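Local coordinates for protein glucosamine--fructose-6-phosphate aminotransferase [isomerizing] (PDB 3TBF) that probably makes glucosamine 6-phosphate from fructose 6-phosphate with nitrogen from glutamine, this fragment being the C-terminal part built of two SIS domains, at residues Met70-Trp75 with Gly236-Ile241; Ile76-Val82 with Phe177-Ala182; His229-Arg235 with His256-Ser262; His300-Leu306 with Phe320-Ile324. All coordinates share one frame; numbering follows the deposited sequence.

Contact 1: Met70-Trp75 with Gly236-Ile241; sequences MTAKYW and GLYYPI
Two SIS domains meet where Y74, on helix 63-80 of the first, lies against G236 and L237, in the turn between strand 229-234 and helix 238-253 of the second. The Y74 ring is laid flat on this peptide: G236 C sits 3.3 Å above the ring plane and L237 N 3.6 Å above it, both toward the rim. No hydrogen bond crosses between the segments; the phenol OH of Y74 and the backbone N of G236 both bond to E91 of the second subunit, so the domain junction is also part of the dimer interface. P240 presses against the same helix, its CB 3.4 Å from T71 OG1, a hydroxyl already bonded to N67 O. The selenomethionine M70 bends at chi3 (67°), which brings its CE to 3.9 Å from Y239 CE2. L237 reaches between T71 and W75, crossing each at about a right angle: its CD2 lies 3.5 Å from T71 CG2 and 3.4 Å from W75 NE1, whose N-H is given to D333 O.

Contact 2: Ile76-Val82 with Phe177-Ala182; sequences IEKYAKV and FTLVIA
The F177 ring meets I76 at its edge, near the ring plane, with I76 CD1 4.2 Å from F177 CE2; one face of the ring is covered from its own helix by I181 CG1. The other aromatic, Y79, carries K78 CG over one face. Y79 joins through its CB, 3.8 Å from T178 CG2, and its carbonyl O, beside A182 CB; its ring turns elsewhere, the OH bonded to D333. T178 uses both branches. With chi1 at -67°, OG1 lies beside the backbone N, 3.5 Å from I76 CG1 and bonded back to L174 O, which leaves CG2 anti to that N and facing Y79. Small residues let the backbones close in: the CA atoms of A80 and A182 are 4.0 Å apart, and A80 CB rests 4.0 Å from I181 CG2. Past the helix end, V82 CG2 crosses the same I181 methyl at 3.9 Å. The axes of segments 76-80 and 177-182 approach to 9.1 Å at 43°. Both helices pack against the parallel sheet of the first SIS domain, an alpha/beta fold, where I57 of strand 56-61 receives I76, V82 and F177; F51 of helix 47-52 touches I181, and Y196 of helix 190-201 meets the Y79 ring edge-to-face.

Contact 3: His229-Arg235 with His256-Ser262; sequences HTIFLGR and HAEAYPS
I231 and Y260 lean obliquely across one face of a parallel strand pair, I231 CG2 lying at the edge of the phenol ring, 4.0 Å from Y260 CD2. L233 crosses Y260 on the same face, bringing its CD2 4.0 Å from Y260 CB. On the reverse face F232 spans two alanines: its CB is 4.0 Å from A259 CB, and its CG, anti to the carbonyl carbon (chi1 -78°), turns the ring back so that CE1 stands 4.0 Å from A257 CB. Between the faces run five backbone hydrogen bonds; the shortest, F232 N to E258 O (2.8 Å), is also nearly straight at 170°, and the last, S262 N to G234 O (3.0 Å), comes just past the end of strand 256-261. There S262 CB packs on R235 CG at 3.7 Å. H229, H256 and E258 send their polar ends across the dimer, where H256 stacks on H256 of the second subunit. The pair brackets helix 238-253, which covers the T230, F232 and A259 face, as a beta-alpha-beta crossover of the SIS domain's parallel alpha/beta sandwich.

Contact 4: His300-Leu306 with Phe320-Ile324; sequences HARGGKL and FDNSI
L306 and F320 form the close-packed part: L306 CD2 sits over one face of the F320 ring, 3.8 Å from its centroid, a CH-pi contact. L293, L296 and Q297 of helix 289-301 also touch F320. H300, from the end of that helix, runs alongside F320, pointing the other way, with the two ring planes inclined at 58°. With chi1 at -173° its CG is anti to the backbone N, a swing that carries NE2 to D321 O. This 3.2 Å hydrogen bond lies in the carbonyl plane on a lone pair but is bent to 138° at the hydrogen, and the oxygen is tilted from the imidazole plane, so the bond is well aimed at the acceptor but poorly at the donor. On the solvent side D321 and N322, in the middle of a type II turn, are exposed. Here the long, thrice-bent chain of K305 lays its CE 3.3 Å from N322 O and crosses the asparagine side chain at about a right angle, while its ammonium group makes a cation-pi contact with Y223. F320 O takes two bonds, from S323 N and from S323 OG (2.9 Å), which pin the turn; I324 N then bonds to L306 O at 2.9 Å, starting strand 324-328 alongside strand 305-311. A carbonyl can only accept, so the H300 bond is consistent with a protonated NE2; whether ND1 also carries a proton is not settled by it.

From the N terminus, helix 63-80 supplies the first segments of contacts 1 and 2 in turn. Contact 2 closes first, joining that helix to helix 165-184 within the first SIS domain; its loop lies wholly inside the much longer one of contact 1, which ties this domain to the second. Contact 3 opens at strand 229-234, before contact 1 has closed at helix 238-253, so these two loops cross, and Y239 of contact 1 packs on Y260 and P261. Contact 4 follows in series with a short loop at the far edge strand of the sheet that contact 3 begins, the centres about 15 Å apart. Contacts 1, 2 and 3 also touch the second subunit; contact 4 does not.

Contact 1: Met70-Trp75 with Gly236-Ile241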
loop_
_atom_site.group_PDB
_atom_site.type_symbol
_atom_site.label_atom_id
_atom_site.label_comp_id
_atom_site.label_asym_id
_atom_site.label_seq_id
_atom_site.Cartn_x
_atom_site.Cartn_y
_atom_site.Cartn_z
HETATM N N MSE A 70 -0.183 -0.408 10.035
HETATM C CA MSE A 70 0.868 -1.008 9.238
HETATM C C MSE A 70 2.167 -1.181 10.017
HETATM O O MSE A 70 2.886 -2.180 9.853
HETATM C CB MSE A 70 1.148 -0.124 8.010
HETATM C CG MSE A 70 0.176 -0.354 6.894
HETATM SE SE MSE A 70 0.679 0.718 5.302
HETATM C CE MSE A 70 2.373 -0.226 4.852
ATOM N N THR A 71 2.485 -0.212 10.875
ATOM C CA THR A 71 3.712 -0.334 11.645
ATOM C C THR A 71 3.523 -1.524 12.570
ATOM O O THR A 71 4.358 -2.409 12.680
ATOM C CB THR A 71 3.966 0.927 12.438
ATOM O OG1 THR A 71 3.885 2.074 11.577
ATOM C CG2 THR A 71 5.297 0.889 13.066
ATOM N N ALA A 72 2.384 -1.565 13.214
ATOM C CA ALA A 72 2.126 -2.548 14.268
ATOM C C ALA A 72 2.124 -3.986 13.759
ATOM O O ALA A 72 2.323 -4.935 14.510
ATOM C CB ALA A 72 0.729 -2.252 14.907
ATOM N N LYS A 73 1.802 -4.167 12.490
ATOM C CA LYS A 73 1.731 -5.511 11.958
ATOM C C LYS A 73 3.121 -6.156 12.085
ATOM O O LYS A 73 3.226 -7.336 12.386
ATOM C CB LYS A 73 1.217 -5.484 10.523
ATOM C CG LYS A 73 1.675 -6.654 9.660
ATOM C CD LYS A 73 1.090 -6.633 8.257
ATOM C CE LYS A 73 1.301 -8.008 7.598
ATOM N NZ LYS A 73 0.369 -8.276 6.538
ATOM N N TYR A 74 4.178 -5.389 11.883
ATOM C CA TYR A 74 5.520 -5.955 11.935
ATOM C C TYR A 74 5.713 -6.502 13.351
ATOM O O TYR A 74 6.212 -7.628 13.524
ATOM C CB TYR A 74 6.579 -4.907 11.605
ATOM C CG TYR A 74 6.684 -4.579 10.139
ATOM C CD1 TYR A 74 5.774 -3.742 9.530
ATOM C CD2 TYR A 74 7.724 -5.072 9.353
ATOM C CE1 TYR A 74 5.853 -3.414 8.134
ATOM C CE2 TYR A 74 7.824 -4.752 7.975
ATOM C CZ TYR A 74 6.873 -3.921 7.374
ATOM O OH TYR A 74 6.944 -3.598 6.011
ATOM N N TRP A 75 5.291 -5.720 14.356
ATOM C CA TRP A 75 5.510 -6.054 15.785
ATOM C C TRP A 75 4.657 -7.273 16.145
ATOM O O TRP A 75 5.136 -8.187 16.793
ATOM C CB TRP A 75 5.067 -4.908 16.707
ATOM C CG TRP A 75 5.861 -3.697 16.662
ATOM C CD1 TRP A 75 7.192 -3.603 16.389
ATOM C CD2 TRP A 75 5.422 -2.372 17.000
ATOM N NE1 TRP A 75 7.607 -2.291 16.514
ATOM C CE2 TRP A 75 6.545 -1.520 16.906
ATOM C CE3 TRP A 75 4.204 -1.831 17.370
ATOM C CZ2 TRP A 75 6.480 -0.145 17.157
ATOM C CZ3 TRP A 75 4.134 -0.442 17.633
ATOM C CH2 TRP A 75 5.280 0.379 17.522
ATOM N N GLY A 236 11.035 -2.052 6.106
ATOM C CA GLY A 236 10.570 -2.762 7.309
ATOM C C GLY A 236 9.572 -1.918 8.087
ATOM O O GLY A 236 8.721 -1.217 7.504
ATOM N N LEU A 237 9.682 -1.973 9.411
ATOM C CA LEU A 237 8.944 -1.098 10.291
ATOM C C LEU A 237 8.954 0.372 9.850
ATOM O O LEU A 237 8.025 1.078 10.150
ATOM C CB LEU A 237 9.608 -1.113 11.658
ATOM C CG LEU A 237 9.129 -2.130 12.673
ATOM C CD1 LEU A 237 10.194 -2.375 13.848
ATOM C CD2 LEU A 237 7.802 -1.583 13.163
ATOM N N TYR A 238 10.013 0.839 9.185
ATOM C CA TYR A 238 10.214 2.282 8.955
ATOM C C TYR A 238 9.610 2.723 7.635
ATOM O O TYR A 238 9.578 3.928 7.317
ATOM C CB TYR A 238 11.716 2.634 9.058
ATOM C CG TYR A 238 12.242 2.095 10.356
ATOM C CD1 TYR A 238 12.087 2.813 11.514
ATOM C CD2 TYR A 238 12.791 0.823 10.450
ATOM C CE1 TYR A 238 12.464 2.285 12.755
ATOM C CE2 TYR A 238 13.197 0.285 11.679
ATOM C CZ TYR A 238 13.011 1.024 12.824
ATOM O OH TYR A 238 13.373 0.529 14.049
ATOM N N TYR A 239 9.123 1.746 6.858
ATOM C CA TYR A 239 8.412 2.060 5.651
ATOM C C TYR A 239 7.147 2.813 6.015
ATOM O O TYR A 239 6.984 3.956 5.581
ATOM C CB TYR A 239 8.209 0.830 4.706
ATOM C CG TYR A 239 7.210 1.042 3.576
ATOM C CD1 TYR A 239 7.231 2.200 2.813
ATOM C CD2 TYR A 239 6.235 0.087 3.288
ATOM C CE1 TYR A 239 6.280 2.430 1.778
ATOM C CE2 TYR A 239 5.279 0.301 2.257
ATOM C CZ TYR A 239 5.313 1.479 1.514
ATOM O OH TYR A 239 4.394 1.687 0.501
ATOM N N PRO A 240 6.283 2.236 6.870
ATOM C CA PRO A 240 5.104 2.994 7.283
ATOM C C PRO A 240 5.448 4.295 7.980
ATOM O O PRO A 240 4.653 5.247 7.971
ATOM C CB PRO A 240 4.380 2.054 8.239
ATOM C CG PRO A 240 4.924 0.689 8.049
ATOM C CD PRO A 240 6.270 0.832 7.332
ATOM N N ILE A 241 6.588 4.354 8.665
ATOM C CA ILE A 241 6.983 5.607 9.288
ATOM C C ILE A 241 7.294 6.640 8.189
ATOM O O ILE A 241 6.927 7.815 8.317
ATOM C CB ILE A 241 8.182 5.391 10.227
ATOM C CG1 ILE A 241 7.760 4.508 11.428
ATOM C CG2 ILE A 241 8.868 6.736 10.698
ATOM C CD1 ILE A 241 6.558 4.937 12.125
#

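Contact 2: Ile76-Val82 with Phe177-Ala182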
loop_
_atom_site.group_PDB
_atom_site.type_symbol
_atom_site.label_atom_id
_atom_site.label_comp_id
_atom_site.label_asym_id
_atom_site.label_seq_id
_atom_site.Cartn_x
_atom_site.Cartn_y
_atom_site.Cartn_z
ATOM N N ILE A 76 3.406 -7.263 15.715
ATOM C CA ILE A 76 2.478 -8.321 16.071
ATOM C C ILE A 76 2.893 -9.681 15.554
ATOM O O ILE A 76 2.855 -10.663 16.272
ATOM C CB ILE A 76 1.065 -8.051 15.608
ATOM C CG1 ILE A 76 0.474 -6.881 16.393
ATOM C CG2 ILE A 76 0.234 -9.290 15.853
ATOM C CD1 ILE A 76 -0.740 -6.284 15.817
ATOM N N GLU A 77 3.266 -9.729 14.291
ATOM C CA GLU A 77 3.743 -10.950 13.696
ATOM C C GLU A 77 5.049 -11.428 14.303
ATOM O O GLU A 77 5.174 -12.588 14.630
ATOM C CB GLU A 77 3.835 -10.756 12.177
ATOM C CG GLU A 77 2.431 -10.594 11.572
ATOM C CD GLU A 77 2.217 -11.253 10.188
ATOM O OE1 GLU A 77 3.228 -11.695 9.553
ATOM O OE2 GLU A 77 1.009 -11.311 9.779
ATOM N N LYS A 78 5.985 -10.522 14.504
ATOM C CA LYS A 78 7.296 -10.874 14.977
ATOM C C LYS A 78 7.328 -11.264 16.451
ATOM O O LYS A 78 7.970 -12.247 16.787
ATOM C CB LYS A 78 8.262 -9.688 14.775
ATOM C CG LYS A 78 9.641 -9.892 15.376
ATOM C CD LYS A 78 10.671 -8.853 14.853
ATOM C CE LYS A 78 12.014 -9.082 15.519
ATOM N NZ LYS A 78 13.040 -8.101 15.077
ATOM N N TYR A 79 6.678 -10.474 17.321
ATOM C CA TYR A 79 6.725 -10.671 18.757
ATOM C C TYR A 79 5.579 -11.467 19.321
ATOM O O TYR A 79 5.807 -12.343 20.113
ATOM C CB TYR A 79 6.797 -9.325 19.481
ATOM C CG TYR A 79 8.090 -8.612 19.269
ATOM C CD1 TYR A 79 9.232 -8.952 19.988
ATOM C CD2 TYR A 79 8.207 -7.619 18.331
ATOM C CE1 TYR A 79 10.467 -8.293 19.782
ATOM C CE2 TYR A 79 9.420 -6.964 18.109
ATOM C CZ TYR A 79 10.540 -7.298 18.841
ATOM O OH TYR A 79 11.696 -6.616 18.611
ATOM N N ALA A 80 4.348 -11.165 18.963
ATOM C CA ALA A 80 3.194 -11.980 19.402
ATOM C C ALA A 80 2.962 -13.234 18.576
ATOM O O ALA A 80 2.205 -14.102 18.986
ATOM C CB ALA A 80 1.955 -11.168 19.411
ATOM N N LYS A 81 3.552 -13.297 17.386
ATOM C CA LYS A 81 3.346 -14.387 16.457
ATOM C C LYS A 81 1.891 -14.685 16.121
ATOM O O LYS A 81 1.511 -15.835 15.919
ATOM C CB LYS A 81 4.011 -15.640 16.982
ATOM C CG LYS A 81 5.391 -15.372 17.485
ATOM C CD LYS A 81 6.426 -16.224 16.865
ATOM C CE LYS A 81 7.757 -15.471 16.870
ATOM N NZ LYS A 81 8.295 -15.065 15.486
ATOM N N VAL A 82 1.078 -13.649 16.024
ATOM C CA VAL A 82 -0.267 -13.796 15.542
ATOM C C VAL A 82 -0.326 -13.185 14.147
ATOM O O VAL A 82 0.207 -12.126 13.922
ATOM C CB VAL A 82 -1.241 -13.128 16.480
ATOM C CG1 VAL A 82 -2.691 -13.343 16.036
ATOM C CG2 VAL A 82 -1.028 -13.718 17.856
ATOM N N PHE A 177 -0.377 -3.563 23.456
ATOM C CA PHE A 177 -1.203 -4.651 22.945
ATOM C C PHE A 177 -0.368 -5.838 22.409
ATOM O O PHE A 177 -0.654 -6.990 22.714
ATOM C CB PHE A 177 -2.139 -4.100 21.843
ATOM C CG PHE A 177 -2.880 -5.153 21.091
ATOM C CD1 PHE A 177 -3.842 -5.889 21.717
ATOM C CD2 PHE A 177 -2.624 -5.388 19.764
ATOM C CE1 PHE A 177 -4.543 -6.870 21.040
ATOM C CE2 PHE A 177 -3.320 -6.369 19.079
ATOM C CZ PHE A 177 -4.292 -7.102 19.731
ATOM N N THR A 178 0.670 -5.567 21.633
ATOM C CA THR A 178 1.534 -6.648 21.174
ATOM C C THR A 178 2.048 -7.436 22.346
ATOM O O THR A 178 1.997 -8.657 22.302
ATOM C CB THR A 178 2.719 -6.139 20.364
ATOM O OG1 THR A 178 2.229 -5.590 19.153
ATOM C CG2 THR A 178 3.656 -7.227 20.003
ATOM N N LEU A 179 2.524 -6.764 23.401
ATOM C CA LEU A 179 3.118 -7.503 24.529
ATOM C C LEU A 179 2.053 -8.231 25.377
ATOM O O LEU A 179 2.263 -9.360 25.837
ATOM C CB LEU A 179 3.997 -6.604 25.382
ATOM C CG LEU A 179 5.159 -5.922 24.641
ATOM C CD1 LEU A 179 5.892 -4.882 25.533
ATOM C CD2 LEU A 179 6.175 -6.898 24.152
ATOM N N VAL A 180 0.902 -7.632 25.563
ATOM C CA VAL A 180 -0.193 -8.330 26.204
ATOM C C VAL A 180 -0.586 -9.623 25.507
ATOM O O VAL A 180 -0.748 -10.634 26.124
ATOM C CB VAL A 180 -1.442 -7.435 26.273
ATOM C CG1 VAL A 180 -2.713 -8.288 26.645
ATOM C CG2 VAL A 180 -1.198 -6.231 27.290
ATOM N N ILE A 181 -0.695 -9.582 24.187
ATOM C CA ILE A 181 -1.024 -10.758 23.388
ATOM C C ILE A 181 0.108 -11.747 23.437
ATOM O O ILE A 181 -0.111 -12.937 23.569
ATOM C CB ILE A 181 -1.313 -10.375 21.902
ATOM C CG1 ILE A 181 -2.529 -9.486 21.856
ATOM C CG2 ILE A 181 -1.622 -11.623 21.034
ATOM C CD1 ILE A 181 -3.783 -10.109 22.568
ATOM N N ALA A 182 1.320 -11.245 23.331
ATOM C CA ALA A 182 2.478 -12.103 23.331
ATOM C C ALA A 182 2.508 -12.934 24.585
ATOM O O ALA A 182 2.822 -14.123 24.540
ATOM C CB ALA A 182 3.761 -11.307 23.224
#

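Contact 3: His229-Arg235 with His256-Ser262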
loop_
_atom_site.group_PDB
_atom_site.type_symbol
_atom_site.label_atom_id
_atom_site.label_comp_id
_atom_site.label_asym_id
_atom_site.label_seq_id
_atom_site.Cartn_x
_atom_site.Cartn_y
_atom_site.Cartn_z
ATOM N N HIS A 229 8.238 18.420 -4.998
ATOM C CA HIS A 229 8.229 16.995 -4.778
ATOM C C HIS A 229 9.169 16.692 -3.648
ATOM O O HIS A 229 10.101 17.451 -3.370
ATOM C CB HIS A 229 8.740 16.200 -6.016
ATOM C CG HIS A 229 8.166 16.642 -7.343
ATOM N ND1 HIS A 229 7.091 16.019 -7.942
ATOM C CD2 HIS A 229 8.567 17.607 -8.207
ATOM C CE1 HIS A 229 6.825 16.609 -9.096
ATOM N NE2 HIS A 229 7.724 17.560 -9.291
ATOM N N THR A 230 8.907 15.570 -3.010
ATOM C CA THR A 230 9.832 14.931 -2.138
ATOM C C THR A 230 9.549 13.432 -2.102
ATOM O O THR A 230 8.396 12.977 -2.107
ATOM C CB THR A 230 9.693 15.446 -0.686
ATOM O OG1 THR A 230 9.973 16.865 -0.629
ATOM C CG2 THR A 230 10.633 14.659 0.243
ATOM N N ILE A 231 10.625 12.676 -1.987
ATOM C CA ILE A 231 10.540 11.275 -1.750
ATOM C C ILE A 231 10.998 10.860 -0.356
ATOM O O ILE A 231 12.056 11.284 0.118
ATOM C CB ILE A 231 11.399 10.578 -2.743
ATOM C CG1 ILE A 231 10.896 10.955 -4.145
ATOM C CG2 ILE A 231 11.414 9.064 -2.460
ATOM C CD1 ILE A 231 11.041 9.879 -5.127
ATOM N N PHE A 232 10.181 10.026 0.289
ATOM C CA PHE A 232 10.475 9.480 1.598
ATOM C C PHE A 232 10.801 7.996 1.416
ATOM O O PHE A 232 10.168 7.311 0.601
ATOM C CB PHE A 232 9.305 9.633 2.545
ATOM C CG PHE A 232 9.157 11.001 3.115
ATOM C CD1 PHE A 232 8.752 12.059 2.333
ATOM C CD2 PHE A 232 9.370 11.233 4.452
ATOM C CE1 PHE A 232 8.586 13.340 2.864
ATOM C CE2 PHE A 232 9.239 12.530 4.987
ATOM C CZ PHE A 232 8.870 13.582 4.193
ATOM N N LEU A 233 11.780 7.520 2.179
ATOM C CA LEU A 233 12.259 6.156 2.088
ATOM C C LEU A 233 12.390 5.471 3.445
ATOM O O LEU A 233 12.862 6.067 4.404
ATOM C CB LEU A 233 13.656 6.122 1.426
ATOM C CG LEU A 233 13.762 6.543 -0.033
ATOM C CD1 LEU A 233 15.212 6.358 -0.487
ATOM C CD2 LEU A 233 12.793 5.795 -0.948
ATOM N N GLY A 234 12.007 4.205 3.501
ATOM C CA GLY A 234 12.210 3.395 4.698
ATOM C C GLY A 234 11.974 1.942 4.340
ATOM O O GLY A 234 11.344 1.650 3.337
ATOM N N ARG A 235 12.457 1.044 5.180
ATOM C CA ARG A 235 12.347 -0.374 4.983
ATOM C C ARG A 235 11.799 -0.986 6.236
ATOM O O ARG A 235 12.157 -0.575 7.337
ATOM C CB ARG A 235 13.737 -0.957 4.794
ATOM C CG ARG A 235 14.119 -1.237 3.347
ATOM C CD ARG A 235 15.367 -2.096 3.314
ATOM N NE ARG A 235 15.800 -2.410 1.969
ATOM C CZ ARG A 235 15.469 -3.506 1.293
ATOM N NH1 ARG A 235 14.677 -4.447 1.818
ATOM N NH2 ARG A 235 15.937 -3.649 0.069
ATOM N N HIS A 256 4.218 17.594 -3.097
ATOM C CA HIS A 256 3.881 16.247 -3.518
ATOM C C HIS A 256 4.884 15.262 -2.936
ATOM O O HIS A 256 5.843 14.857 -3.598
ATOM C CB HIS A 256 3.814 16.119 -5.050
ATOM C CG HIS A 256 3.168 14.848 -5.525
ATOM N ND1 HIS A 256 3.019 14.545 -6.858
ATOM C CD2 HIS A 256 2.629 13.808 -4.844
ATOM C CE1 HIS A 256 2.412 13.377 -6.972
ATOM N NE2 HIS A 256 2.190 12.897 -5.768
ATOM N N ALA A 257 4.627 14.829 -1.713
ATOM C CA ALA A 257 5.533 13.965 -1.013
ATOM C C ALA A 257 4.999 12.594 -1.192
ATOM O O ALA A 257 3.816 12.407 -1.059
ATOM C CB ALA A 257 5.550 14.316 0.459
ATOM N N GLU A 258 5.871 11.636 -1.487
ATOM C CA GLU A 258 5.501 10.258 -1.591
ATOM C C GLU A 258 6.553 9.332 -0.994
ATOM O O GLU A 258 7.790 9.544 -1.167
ATOM C CB GLU A 258 5.337 9.911 -3.070
ATOM C CG GLU A 258 4.648 8.560 -3.245
ATOM C CD GLU A 258 4.494 8.157 -4.693
ATOM O OE1 GLU A 258 5.068 8.899 -5.531
ATOM O OE2 GLU A 258 3.849 7.105 -4.973
ATOM N N ALA A 259 6.061 8.271 -0.347
ATOM C CA ALA A 259 6.909 7.272 0.303
ATOM C C ALA A 259 7.010 5.995 -0.495
ATOM O O ALA A 259 6.014 5.511 -1.029
ATOM C CB ALA A 259 6.413 6.954 1.691
ATOM N N TYR A 260 8.212 5.439 -0.516
ATOM C CA TYR A 260 8.481 4.148 -1.171
ATOM C C TYR A 260 9.248 3.255 -0.209
ATOM O O TYR A 260 10.080 3.759 0.550
ATOM C CB TYR A 260 9.305 4.370 -2.412
ATOM C CG TYR A 260 8.570 5.097 -3.541
ATOM C CD1 TYR A 260 7.832 4.388 -4.501
ATOM C CD2 TYR A 260 8.680 6.481 -3.688
ATOM C CE1 TYR A 260 7.197 5.048 -5.533
ATOM C CE2 TYR A 260 8.044 7.148 -4.686
ATOM C CZ TYR A 260 7.311 6.439 -5.629
ATOM O OH TYR A 260 6.702 7.147 -6.669
ATOM N N PRO A 261 8.939 1.944 -0.189
ATOM C CA PRO A 261 9.808 1.021 0.554
ATOM C C PRO A 261 11.129 1.041 -0.163
ATOM O O PRO A 261 11.130 0.960 -1.389
ATOM C CB PRO A 261 9.140 -0.358 0.380
ATOM C CG PRO A 261 7.993 -0.187 -0.552
ATOM C CD PRO A 261 7.986 1.229 -1.072
ATOM N N SER A 262 12.230 1.187 0.559
ATOM C CA SER A 262 13.525 1.389 -0.096
ATOM C C SER A 262 13.934 0.296 -1.094
ATOM O O SER A 262 14.648 0.572 -2.056
ATOM C CB SER A 262 14.600 1.550 0.955
ATOM O OG SER A 262 14.132 2.429 1.970
#

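Contact 4: His300-Leu306 with Phe320-Ile324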
loop_
_atom_site.group_PDB
_atom_site.type_symbol
_atom_site.label_atom_id
_atom_site.label_comp_id
_atom_site.label_asym_id
_atom_site.label_seq_id
_atom_site.Cartn_x
_atom_site.Cartn_y
_atom_site.Cartn_z
ATOM N N HIS A 300 21.493 8.122 -4.578
ATOM C CA HIS A 300 22.567 9.105 -4.637
ATOM C C HIS A 300 23.170 9.159 -6.026
ATOM O O HIS A 300 23.429 10.219 -6.576
ATOM C CB HIS A 300 23.687 8.775 -3.666
ATOM C CG HIS A 300 24.720 9.863 -3.584
ATOM N ND1 HIS A 300 26.009 9.715 -4.060
ATOM C CD2 HIS A 300 24.619 11.143 -3.147
ATOM C CE1 HIS A 300 26.667 10.845 -3.871
ATOM N NE2 HIS A 300 25.845 11.728 -3.329
ATOM N N ALA A 301 23.337 7.988 -6.609
ATOM C CA ALA A 301 23.801 7.899 -7.988
ATOM C C ALA A 301 23.005 8.767 -8.978
ATOM O O ALA A 301 23.574 9.155 -10.003
ATOM C CB ALA A 301 23.853 6.445 -8.446
ATOM N N ARG A 302 21.735 9.113 -8.689
ATOM C CA ARG A 302 20.959 9.950 -9.641
ATOM C C ARG A 302 20.936 11.447 -9.307
ATOM O O ARG A 302 20.195 12.213 -9.916
ATOM C CB ARG A 302 19.514 9.445 -9.816
ATOM C CG ARG A 302 19.351 7.960 -10.120
ATOM C CD ARG A 302 19.395 7.719 -11.593
ATOM N NE ARG A 302 19.235 6.304 -11.948
ATOM C CZ ARG A 302 18.166 5.773 -12.552
ATOM N NH1 ARG A 302 17.106 6.518 -12.879
ATOM N NH2 ARG A 302 18.156 4.471 -12.841
ATOM N N GLY A 303 21.737 11.875 -8.348
ATOM C CA GLY A 303 21.729 13.287 -7.937
ATOM C C GLY A 303 20.658 13.699 -6.934
ATOM O O GLY A 303 20.420 14.900 -6.712
ATOM N N GLY A 304 20.012 12.723 -6.303
ATOM C CA GLY A 304 19.051 13.028 -5.237
ATOM C C GLY A 304 19.725 13.748 -4.098
ATOM O O GLY A 304 20.876 13.460 -3.766
ATOM N N LYS A 305 19.022 14.705 -3.509
ATOM C CA LYS A 305 19.519 15.387 -2.331
ATOM C C LYS A 305 19.064 14.635 -1.049
ATOM O O LYS A 305 17.906 14.725 -0.621
ATOM C CB LYS A 305 19.072 16.842 -2.351
ATOM C CG LYS A 305 19.584 17.687 -1.184
ATOM C CD LYS A 305 21.091 17.521 -0.975
ATOM C CE LYS A 305 21.789 18.853 -0.657
ATOM N NZ LYS A 305 21.407 19.351 0.682
ATOM N N LEU A 306 20.005 13.897 -0.459
ATOM C CA LEU A 306 19.749 12.997 0.643
ATOM C C LEU A 306 19.736 13.794 1.940
ATOM O O LEU A 306 20.706 14.528 2.237
ATOM C CB LEU A 306 20.834 11.898 0.750
ATOM C CG LEU A 306 20.709 10.592 -0.062
ATOM C CD1 LEU A 306 20.239 10.897 -1.485
ATOM C CD2 LEU A 306 22.030 9.768 -0.108
ATOM N N PHE A 320 27.621 9.948 2.450
ATOM C CA PHE A 320 27.223 10.433 1.119
ATOM C C PHE A 320 27.645 11.872 0.887
ATOM O O PHE A 320 27.232 12.762 1.628
ATOM C CB PHE A 320 25.706 10.284 0.924
ATOM C CG PHE A 320 25.240 8.873 1.048
ATOM C CD1 PHE A 320 25.264 8.041 -0.030
ATOM C CD2 PHE A 320 24.843 8.358 2.275
ATOM C CE1 PHE A 320 24.862 6.723 0.079
ATOM C CE2 PHE A 320 24.445 7.024 2.393
ATOM C CZ PHE A 320 24.464 6.210 1.286
ATOM N N ASP A 321 28.474 12.086 -0.136
ATOM C CA ASP A 321 28.951 13.421 -0.488
ATOM C C ASP A 321 27.734 14.330 -0.578
ATOM O O ASP A 321 26.699 13.934 -1.138
ATOM C CB ASP A 321 29.734 13.400 -1.830
ATOM C CG ASP A 321 30.533 14.729 -2.105
ATOM O OD1 ASP A 321 31.801 14.700 -2.062
ATOM O OD2 ASP A 321 29.894 15.795 -2.372
ATOM N N ASN A 322 27.824 15.509 0.035
ATOM C CA ASN A 322 26.800 16.550 -0.129
ATOM C C ASN A 322 25.352 16.232 0.393
ATOM O O ASN A 322 24.395 16.958 0.076
ATOM C CB ASN A 322 26.744 16.970 -1.609
ATOM C CG ASN A 322 25.965 18.273 -1.829
ATOM O OD1 ASN A 322 24.870 18.274 -2.421
ATOM N ND2 ASN A 322 26.529 19.386 -1.358
ATOM N N SER A 323 25.197 15.176 1.200
ATOM C CA SER A 323 23.958 14.937 1.948
ATOM C C SER A 323 23.906 15.739 3.250
ATOM O O SER A 323 24.884 16.336 3.658
ATOM C CB SER A 323 23.831 13.455 2.278
ATOM O OG SER A 323 24.842 13.049 3.191
ATOM N N ILE A 324 22.736 15.755 3.878
ATOM C CA ILE A 324 22.537 16.316 5.223
ATOM C C ILE A 324 22.198 15.190 6.180
ATOM O O ILE A 324 21.296 14.415 5.936
ATOM C CB ILE A 324 21.381 17.321 5.267
ATOM C CG1 ILE A 324 21.596 18.430 4.249
ATOM C CG2 ILE A 324 21.282 17.950 6.639
ATOM C CD1 ILE A 324 20.438 19.423 4.209
#